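Local coordinates for protein coclaurine N-methyltransferase (Coptis japonica, PDB 6GKV) that probably methylates the ring nitrogen of coclaurine and related tetrahydroisoquinolines, taking the methyl group from S-adenosyl-L-methionine in alkaloid biosynthesis, at residues Q47-R59 against I257-D269. Numbering follows the deposited sequence.
Sequences QIAEIQNLTHSLR and IIPSASFFLYFQD
F263, Y266 and F267 meet I51, T55 and L58 where helix 44-58 packs on a loop of the Rossmann-like methyltransferase fold, a worked example of a helix covering aromatic side chains in and around the short 3-10 segment 264-266. The tight part centres on F263. With CG anti to the backbone N (chi1 -153°), the ring reaches the helix, where L58 CD1 lies at the ring edge, 3.7 Å from F263 CE2, and T55 CG2 lies 3.7 Å from F263 CE1. L58 CD2 meets I257 CD1 tip to tip. Over one face of the Y266 ring sits Q52 NE2, 3.2 Å from Y266 CE1, while I51 CG2 approaches Y266 CE2 at 3.7 Å; the Y266 hydroxyl is hydrogen-bonded to H276 of the second subunit. The polar, more solvent-accessible end belongs to R59, whose guanidinium has F267 CE1 over one face (planes 16° apart) and forms salt bridges with E207 and D269. Replacing this arginine by alanine would probably leave both carboxylates without this cationic mate and remove the guanidinium beside F267. D269 also forms a salt bridge with K350 and a hydrogen bond with S272, both of the second subunit. R59 NH1 meets D269 OD2 from above the carboxylate plane, at 3.2 Å.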
ATOM      1  N   GLN A  47      -5.298   5.866   9.876  1.00 39.84           N
ATOM      2  CA  GLN A  47      -4.103   5.956   9.046  1.00 34.86           C
ATOM      3  C   GLN A  47      -4.452   5.829   7.561  1.00 45.60           C
ATOM      4  O   GLN A  47      -3.944   6.597   6.742  1.00 48.69           O
ATOM      5  CB  GLN A  47      -3.106   4.862   9.445  1.00 36.08           C
ATOM      6  CG  GLN A  47      -1.664   5.136   9.037  1.00 37.11           C
ATOM      7  CD  GLN A  47      -1.019   6.256   9.870  1.00 42.21           C
ATOM      8  OE1 GLN A  47      -0.746   6.093  11.066  1.00 40.67           O
ATOM      9  NE2 GLN A  47      -0.777   7.394   9.230  1.00 41.67           N
ATOM     10  N   ILE A  48      -5.291   4.840   7.214  1.00 46.65           N
ATOM     11  CA  ILE A  48      -5.603   4.554   5.807  1.00 38.11           C
ATOM     12  C   ILE A  48      -6.493   5.658   5.240  1.00 35.62           C
ATOM     13  O   ILE A  48      -6.282   6.106   4.137  1.00 39.86           O
ATOM     14  CB  ILE A  48      -6.277   3.169   5.635  1.00 39.01           C
ATOM     15  CG1 ILE A  48      -5.275   2.062   5.924  1.00 32.81           C
ATOM     16  CG2 ILE A  48      -6.751   2.940   4.211  1.00 27.14           C
ATOM     17  CD1 ILE A  48      -4.108   2.103   4.978  1.00 27.80           C
ATOM     18  N   ALA A  49      -7.476   6.088   6.024  1.00 35.92           N
ATOM     19  CA  ALA A  49      -8.319   7.229   5.699  1.00 40.09           C
ATOM     20  C   ALA A  49      -7.518   8.512   5.420  1.00 49.61           C
ATOM     21  O   ALA A  49      -7.885   9.263   4.521  1.00 56.56           O
ATOM     22  CB  ALA A  49      -9.312   7.469   6.820  1.00 36.70           C
ATOM     23  N   GLU A  50      -6.444   8.768   6.178  1.00 45.26           N
ATOM     24  CA  GLU A  50      -5.524   9.890   5.872  1.00 43.46           C
ATOM     25  C   GLU A  50      -4.883   9.760   4.499  1.00 41.55           C
ATOM     26  O   GLU A  50      -4.742  10.736   3.780  1.00 42.87           O
ATOM     27  CB  GLU A  50      -4.414  10.005   6.914  1.00 39.15           C
ATOM     28  CG  GLU A  50      -4.859  10.621   8.216  1.00 45.08           C
ATOM     29  CD  GLU A  50      -5.496  11.997   8.008  1.00 59.90           C
ATOM     30  OE1 GLU A  50      -4.880  12.857   7.327  1.00 62.30           O
ATOM     31  OE2 GLU A  50      -6.619  12.216   8.517  1.00 57.21           O
ATOM     32  N   ILE A  51      -4.500   8.549   4.124  1.00 46.29           N
ATOM     33  CA  ILE A  51      -3.921   8.354   2.807  1.00 44.81           C
ATOM     34  C   ILE A  51      -4.966   8.643   1.724  1.00 50.65           C
ATOM     35  O   ILE A  51      -4.630   9.105   0.647  1.00 50.92           O
ATOM     36  CB  ILE A  51      -3.353   6.926   2.630  1.00 43.09           C
ATOM     37  CG1 ILE A  51      -2.263   6.650   3.670  1.00 37.87           C
ATOM     38  CG2 ILE A  51      -2.770   6.738   1.199  1.00 43.10           C
ATOM     39  CD1 ILE A  51      -0.996   7.434   3.416  1.00 44.11           C
ATOM     40  N   GLN A  52      -6.239   8.386   2.022  1.00 45.91           N
ATOM     41  CA  GLN A  52      -7.295   8.541   1.029  1.00 45.85           C
ATOM     42  C   GLN A  52      -7.690  10.008   0.871  1.00 48.02           C
ATOM     43  O   GLN A  52      -8.019  10.442  -0.230  1.00 47.00           O
ATOM     44  CB  GLN A  52      -8.515   7.698   1.415  1.00 50.20           C
ATOM     45  CG  GLN A  52      -8.253   6.202   1.380  1.00 47.13           C
ATOM     46  CD  GLN A  52      -7.788   5.748   0.021  1.00 45.28           C
ATOM     47  OE1 GLN A  52      -8.574   5.717  -0.927  1.00 41.56           O
ATOM     48  NE2 GLN A  52      -6.498   5.405  -0.092  1.00 42.96           N
ATOM     49  N   ASN A  53      -7.667  10.753   1.979  1.00 38.16           N
ATOM     50  CA  ASN A  53      -7.933  12.170   1.971  1.00 39.44           C
ATOM     51  C   ASN A  53      -6.951  12.872   1.060  1.00 47.57           C
ATOM     52  O   ASN A  53      -7.332  13.714   0.246  1.00 50.13           O
ATOM     53  CB  ASN A  53      -7.845  12.739   3.381  1.00 49.79           C
ATOM     54  CG  ASN A  53      -9.005  12.315   4.242  1.00 56.63           C
ATOM     55  OD1 ASN A  53      -9.970  11.745   3.741  1.00 66.63           O
ATOM     56  ND2 ASN A  53      -8.925  12.592   5.546  1.00 51.38           N
ATOM     57  N   LEU A  54      -5.685  12.491   1.168  1.00 42.96           N
ATOM     58  CA  LEU A  54      -4.672  13.091   0.322  1.00 45.30           C
ATOM     59  C   LEU A  54      -4.737  12.580  -1.139  1.00 48.85           C
ATOM     60  O   LEU A  54      -4.705  13.379  -2.071  1.00 50.66           O
ATOM     61  CB  LEU A  54      -3.281  12.859   0.924  1.00 40.06           C
ATOM     62  CG  LEU A  54      -2.185  13.691   0.252  1.00 42.28           C
ATOM     63  CD1 LEU A  54      -2.607  15.153   0.181  1.00 29.09           C
ATOM     64  CD2 LEU A  54      -0.856  13.541   0.962  1.00 38.04           C
ATOM     65  N   THR A  55      -4.845  11.270  -1.355  1.00 45.74           N
ATOM     66  CA  THR A  55      -4.924  10.762  -2.733  1.00 46.62           C
ATOM     67  C   THR A  55      -6.073  11.428  -3.482  1.00 51.06           C
ATOM     68  O   THR A  55      -5.956  11.743  -4.662  1.00 61.33           O
ATOM     69  CB  THR A  55      -5.114   9.238  -2.799  1.00 36.83           C
ATOM     70  OG1 THR A  55      -6.210   8.868  -1.954  1.00 47.94           O
ATOM     71  CG2 THR A  55      -3.859   8.518  -2.324  1.00 34.16           C
ATOM     72  N   HIS A  56      -7.172  11.674  -2.785  1.00 49.87           N
ATOM     73  CA  HIS A  56      -8.364  12.220  -3.420  1.00 48.92           C
ATOM     74  C   HIS A  56      -8.258  13.726  -3.675  1.00 56.73           C
ATOM     75  O   HIS A  56      -8.711  14.223  -4.718  1.00 52.61           O
ATOM     76  CB  HIS A  56      -9.590  11.919  -2.569  1.00 55.12           C
ATOM     77  CG  HIS A  56     -10.118  10.530  -2.761  1.00 77.86           C
ATOM     78  ND1 HIS A  56      -9.461   9.408  -2.287  1.00 68.33           N
ATOM     79  CD2 HIS A  56     -11.217  10.068  -3.403  1.00 82.15           C
ATOM     80  CE1 HIS A  56     -10.138   8.332  -2.622  1.00 71.55           C
ATOM     81  NE2 HIS A  56     -11.212   8.702  -3.304  1.00 77.06           N
ATOM     82  N   SER A  57      -7.665  14.452  -2.734  1.00 47.50           N
ATOM     83  CA  SER A  57      -7.590  15.900  -2.874  1.00 43.38           C
ATOM     84  C   SER A  57      -6.629  16.272  -3.999  1.00 43.03           C
ATOM     85  O   SER A  57      -6.860  17.244  -4.719  1.00 47.12           O
ATOM     86  CB  SER A  57      -7.178  16.567  -1.546  1.00 42.94           C
ATOM     87  OG  SER A  57      -5.934  16.088  -1.067  1.00 54.00           O
ATOM     88  N   LEU A  58      -5.558  15.495  -4.159  1.00 40.53           N
ATOM     89  CA  LEU A  58      -4.609  15.739  -5.239  1.00 34.25           C
ATOM     90  C   LEU A  58      -5.259  15.607  -6.619  1.00 42.99           C
ATOM     91  O   LEU A  58      -4.918  16.373  -7.543  1.00 49.38           O
ATOM     92  CB  LEU A  58      -3.411  14.795  -5.120  1.00 30.98           C
ATOM     93  CG  LEU A  58      -2.547  15.081  -3.875  1.00 39.26           C
ATOM     94  CD1 LEU A  58      -1.488  14.024  -3.697  1.00 39.70           C
ATOM     95  CD2 LEU A  58      -1.895  16.450  -3.942  1.00 36.91           C
ATOM     96  N   ARG A  59      -6.204  14.670  -6.755  1.00 41.45           N
ATOM     97  CA  ARG A  59      -6.870  14.422  -8.042  1.00 47.20           C
ATOM     98  C   ARG A  59      -7.708  15.611  -8.546  1.00 57.98           C
ATOM     99  O   ARG A  59      -8.088  15.663  -9.720  1.00 59.56           O
ATOM    100  CB  ARG A  59      -7.759  13.168  -7.963  1.00 46.23           C
ATOM    101  CG  ARG A  59      -6.990  11.846  -7.945  1.00 50.03           C
ATOM    102  CD  ARG A  59      -7.920  10.629  -7.813  1.00 51.16           C
ATOM    103  NE  ARG A  59      -7.211   9.402  -7.448  1.00 55.06           N
ATOM    104  CZ  ARG A  59      -6.889   8.423  -8.293  1.00 62.72           C
ATOM    105  NH1 ARG A  59      -7.192   8.505  -9.578  1.00 66.46           N
ATOM    106  NH2 ARG A  59      -6.256   7.349  -7.846  1.00 71.90           N
ATOM    107  N   ILE A 257       5.886  17.539  -1.667  1.00 45.74           N
ATOM    108  CA  ILE A 257       5.006  16.538  -1.054  1.00 43.07           C
ATOM    109  C   ILE A 257       5.850  15.352  -0.574  1.00 38.60           C
ATOM    110  O   ILE A 257       6.800  14.934  -1.250  1.00 31.43           O
ATOM    111  CB  ILE A 257       3.916  16.035  -2.031  1.00 47.63           C
ATOM    112  CG1 ILE A 257       2.753  17.015  -2.109  1.00 57.94           C
ATOM    113  CG2 ILE A 257       3.338  14.742  -1.575  1.00 36.47           C
ATOM    114  CD1 ILE A 257       1.714  16.610  -3.135  1.00 59.86           C
ATOM    115  N   ILE A 258       5.546  14.856   0.623  1.00 31.25           N
ATOM    116  CA  ILE A 258       6.154  13.607   1.082  1.00 40.69           C
ATOM    117  C   ILE A 258       5.141  12.474   0.968  1.00 37.17           C
ATOM    118  O   ILE A 258       4.205  12.392   1.783  1.00 37.15           O
ATOM    119  CB  ILE A 258       6.643  13.699   2.538  1.00 47.06           C
ATOM    120  CG1 ILE A 258       7.502  14.947   2.720  1.00 34.61           C
ATOM    121  CG2 ILE A 258       7.394  12.422   2.928  1.00 42.31           C
ATOM    122  CD1 ILE A 258       8.782  14.921   1.908  1.00 37.87           C
ATOM    123  N   PRO A 259       5.292  11.622  -0.061  1.00 26.73           N
ATOM    124  CA  PRO A 259       4.341  10.507  -0.198  1.00 41.02           C
ATOM    125  C   PRO A 259       4.611   9.377   0.814  1.00 36.91           C
ATOM    126  O   PRO A 259       5.706   9.257   1.352  1.00 40.47           O
ATOM    127  CB  PRO A 259       4.554  10.018  -1.658  1.00 26.45           C
ATOM    128  CG  PRO A 259       5.664  10.897  -2.260  1.00 29.81           C
ATOM    129  CD  PRO A 259       6.353  11.591  -1.094  1.00 22.35           C
ATOM    130  N   SER A 260       3.598   8.577   1.100  1.00 41.23           N
ATOM    131  CA  SER A 260       3.815   7.276   1.737  1.00 37.63           C
ATOM    132  C   SER A 260       4.560   6.386   0.782  1.00 34.93           C
ATOM    133  O   SER A 260       4.536   6.605  -0.433  1.00 38.30           O
ATOM    134  CB  SER A 260       2.492   6.623   2.100  1.00 37.30           C
ATOM    135  OG  SER A 260       1.694   6.572   0.927  1.00 39.31           O
ATOM    136  N   ALA A 261       5.205   5.363   1.318  1.00 43.25           N
ATOM    137  CA  ALA A 261       5.846   4.380   0.454  1.00 39.14           C
ATOM    138  C   ALA A 261       4.808   3.694  -0.442  1.00 33.26           C
ATOM    139  O   ALA A 261       5.133   3.271  -1.545  1.00 31.60           O
ATOM    140  CB  ALA A 261       6.613   3.365   1.275  1.00 35.77           C
ATOM    141  N   SER A 262       3.559   3.627   0.025  1.00 37.42           N
ATOM    142  CA  SER A 262       2.451   2.986  -0.708  1.00 44.85           C
ATOM    143  C   SER A 262       1.726   3.868  -1.715  1.00 44.42           C
ATOM    144  O   SER A 262       0.729   3.437  -2.293  1.00 42.54           O
ATOM    145  CB  SER A 262       1.395   2.496   0.278  1.00 43.46           C
ATOM    146  OG  SER A 262       0.653   3.617   0.762  1.00 47.79           O
ATOM    147  N   PHE A 263       2.195   5.095  -1.904  1.00 42.85           N
ATOM    148  CA  PHE A 263       1.325   6.163  -2.413  1.00 40.79           C
ATOM    149  C   PHE A 263       0.873   5.959  -3.857  1.00 38.15           C
ATOM    150  O   PHE A 263      -0.309   6.106  -4.173  1.00 46.29           O
ATOM    151  CB  PHE A 263       2.015   7.547  -2.274  1.00 30.41           C
ATOM    152  CG  PHE A 263       1.036   8.692  -2.136  1.00 26.49           C
ATOM    153  CD1 PHE A 263       0.211   8.776  -1.022  1.00 32.72           C
ATOM    154  CD2 PHE A 263       0.936   9.669  -3.107  1.00 32.83           C
ATOM    155  CE1 PHE A 263      -0.701   9.824  -0.888  1.00 40.68           C
ATOM    156  CE2 PHE A 263       0.019  10.731  -2.991  1.00 29.80           C
ATOM    157  CZ  PHE A 263      -0.804  10.802  -1.900  1.00 35.28           C
ATOM    158  N   PHE A 264       1.799   5.593  -4.727  1.00 37.28           N
ATOM    159  CA  PHE A 264       1.485   5.519  -6.132  1.00 38.45           C
ATOM    160  C   PHE A 264       0.835   4.204  -6.484  1.00 45.95           C
ATOM    161  O   PHE A 264       0.380   4.014  -7.604  1.00 46.12           O
ATOM    162  CB  PHE A 264       2.742   5.781  -6.934  1.00 42.73           C
ATOM    163  CG  PHE A 264       3.316   7.132  -6.657  1.00 37.87           C
ATOM    164  CD1 PHE A 264       2.608   8.270  -7.005  1.00 49.88           C
ATOM    165  CD2 PHE A 264       4.532   7.277  -6.009  1.00 38.23           C
ATOM    166  CE1 PHE A 264       3.109   9.548  -6.732  1.00 53.61           C
ATOM    167  CE2 PHE A 264       5.039   8.542  -5.736  1.00 52.11           C
ATOM    168  CZ  PHE A 264       4.322   9.681  -6.094  1.00 51.99           C
ATOM    169  N   LEU A 265       0.735   3.317  -5.495  1.00 46.36           N
ATOM    170  CA  LEU A 265      -0.104   2.144  -5.620  1.00 46.26           C
ATOM    171  C   LEU A 265      -1.552   2.588  -5.835  1.00 48.68           C
ATOM    172  O   LEU A 265      -2.401   1.802  -6.278  1.00 41.70           O
ATOM    173  CB  LEU A 265       0.006   1.250  -4.374  1.00 47.05           C
ATOM    174  CG  LEU A 265       1.396   0.672  -4.033  1.00 48.60           C
ATOM    175  CD1 LEU A 265       1.336  -0.243  -2.826  1.00 32.83           C
ATOM    176  CD2 LEU A 265       2.046  -0.055  -5.220  1.00 41.64           C
ATOM    177  N   TYR A 266      -1.835   3.849  -5.504  1.00 43.63           N
ATOM    178  CA  TYR A 266      -3.204   4.352  -5.538  1.00 39.54           C
ATOM    179  C   TYR A 266      -3.455   5.159  -6.795  1.00 37.76           C
ATOM    180  O   TYR A 266      -4.515   5.764  -6.953  1.00 35.22           O
ATOM    181  CB  TYR A 266      -3.494   5.204  -4.303  1.00 39.33           C
ATOM    182  CG  TYR A 266      -3.661   4.411  -3.018  1.00 41.68           C
ATOM    183  CD1 TYR A 266      -4.833   3.684  -2.772  1.00 39.17           C
ATOM    184  CD2 TYR A 266      -2.664   4.396  -2.054  1.00 43.01           C
ATOM    185  CE1 TYR A 266      -5.005   2.954  -1.616  1.00 31.39           C
ATOM    186  CE2 TYR A 266      -2.824   3.659  -0.857  1.00 43.47           C
ATOM    187  CZ  TYR A 266      -4.001   2.950  -0.650  1.00 42.09           C
ATOM    188  OH  TYR A 266      -4.180   2.235   0.514  1.00 42.59           O
ATOM    189  N   PHE A 267      -2.463   5.172  -7.677  1.00 32.57           N
ATOM    190  CA  PHE A 267      -2.534   5.931  -8.922  1.00 37.89           C
ATOM    191  C   PHE A 267      -2.203   4.994 -10.095  1.00 43.88           C
ATOM    192  O   PHE A 267      -1.148   5.097 -10.733  1.00 40.70           O
ATOM    193  CB  PHE A 267      -1.592   7.151  -8.865  1.00 38.92           C
ATOM    194  CG  PHE A 267      -2.094   8.254  -7.958  1.00 33.69           C
ATOM    195  CD1 PHE A 267      -3.075   9.155  -8.402  1.00 38.54           C
ATOM    196  CD2 PHE A 267      -1.601   8.386  -6.672  1.00 26.03           C
ATOM    197  CE1 PHE A 267      -3.560  10.159  -7.570  1.00 36.90           C
ATOM    198  CE2 PHE A 267      -2.096   9.362  -5.818  1.00 31.65           C
ATOM    199  CZ  PHE A 267      -3.070  10.266  -6.271  1.00 36.42           C
ATOM    200  N   GLN A 268      -3.119   4.058 -10.343  1.00 45.09           N
ATOM    201  CA  GLN A 268      -2.887   2.981 -11.290  1.00 48.37           C
ATOM    202  C   GLN A 268      -4.006   2.892 -12.310  1.00 50.15           C
ATOM    203  O   GLN A 268      -4.322   1.798 -12.793  1.00 43.75           O
ATOM    204  CB  GLN A 268      -2.732   1.640 -10.558  1.00 46.74           C
ATOM    205  CG  GLN A 268      -1.454   1.565  -9.759  1.00 46.11           C
ATOM    206  CD  GLN A 268      -1.103   0.159  -9.307  1.00 49.53           C
ATOM    207  OE1 GLN A 268      -0.597  -0.645 -10.084  1.00 45.28           O
ATOM    208  NE2 GLN A 268      -1.359  -0.137  -8.036  1.00 51.90           N
ATOM    209  N   ASP A 269      -4.591   4.047 -12.633  1.00 48.92           N
ATOM    210  CA  ASP A 269      -5.611   4.136 -13.665  1.00 49.99           C
ATOM    211  C   ASP A 269      -5.073   3.883 -15.079  1.00 51.33           C
ATOM    212  O   ASP A 269      -5.826   3.456 -15.943  1.00 55.31           O
ATOM    213  CB  ASP A 269      -6.287   5.495 -13.621  1.00 53.73           C
ATOM    214  CG  ASP A 269      -7.152   5.674 -12.402  1.00 62.44           C
ATOM    215  OD1 ASP A 269      -7.340   4.695 -11.654  1.00 68.23           O
ATOM    216  OD2 ASP A 269      -7.672   6.788 -12.197  1.00 60.42           O
TER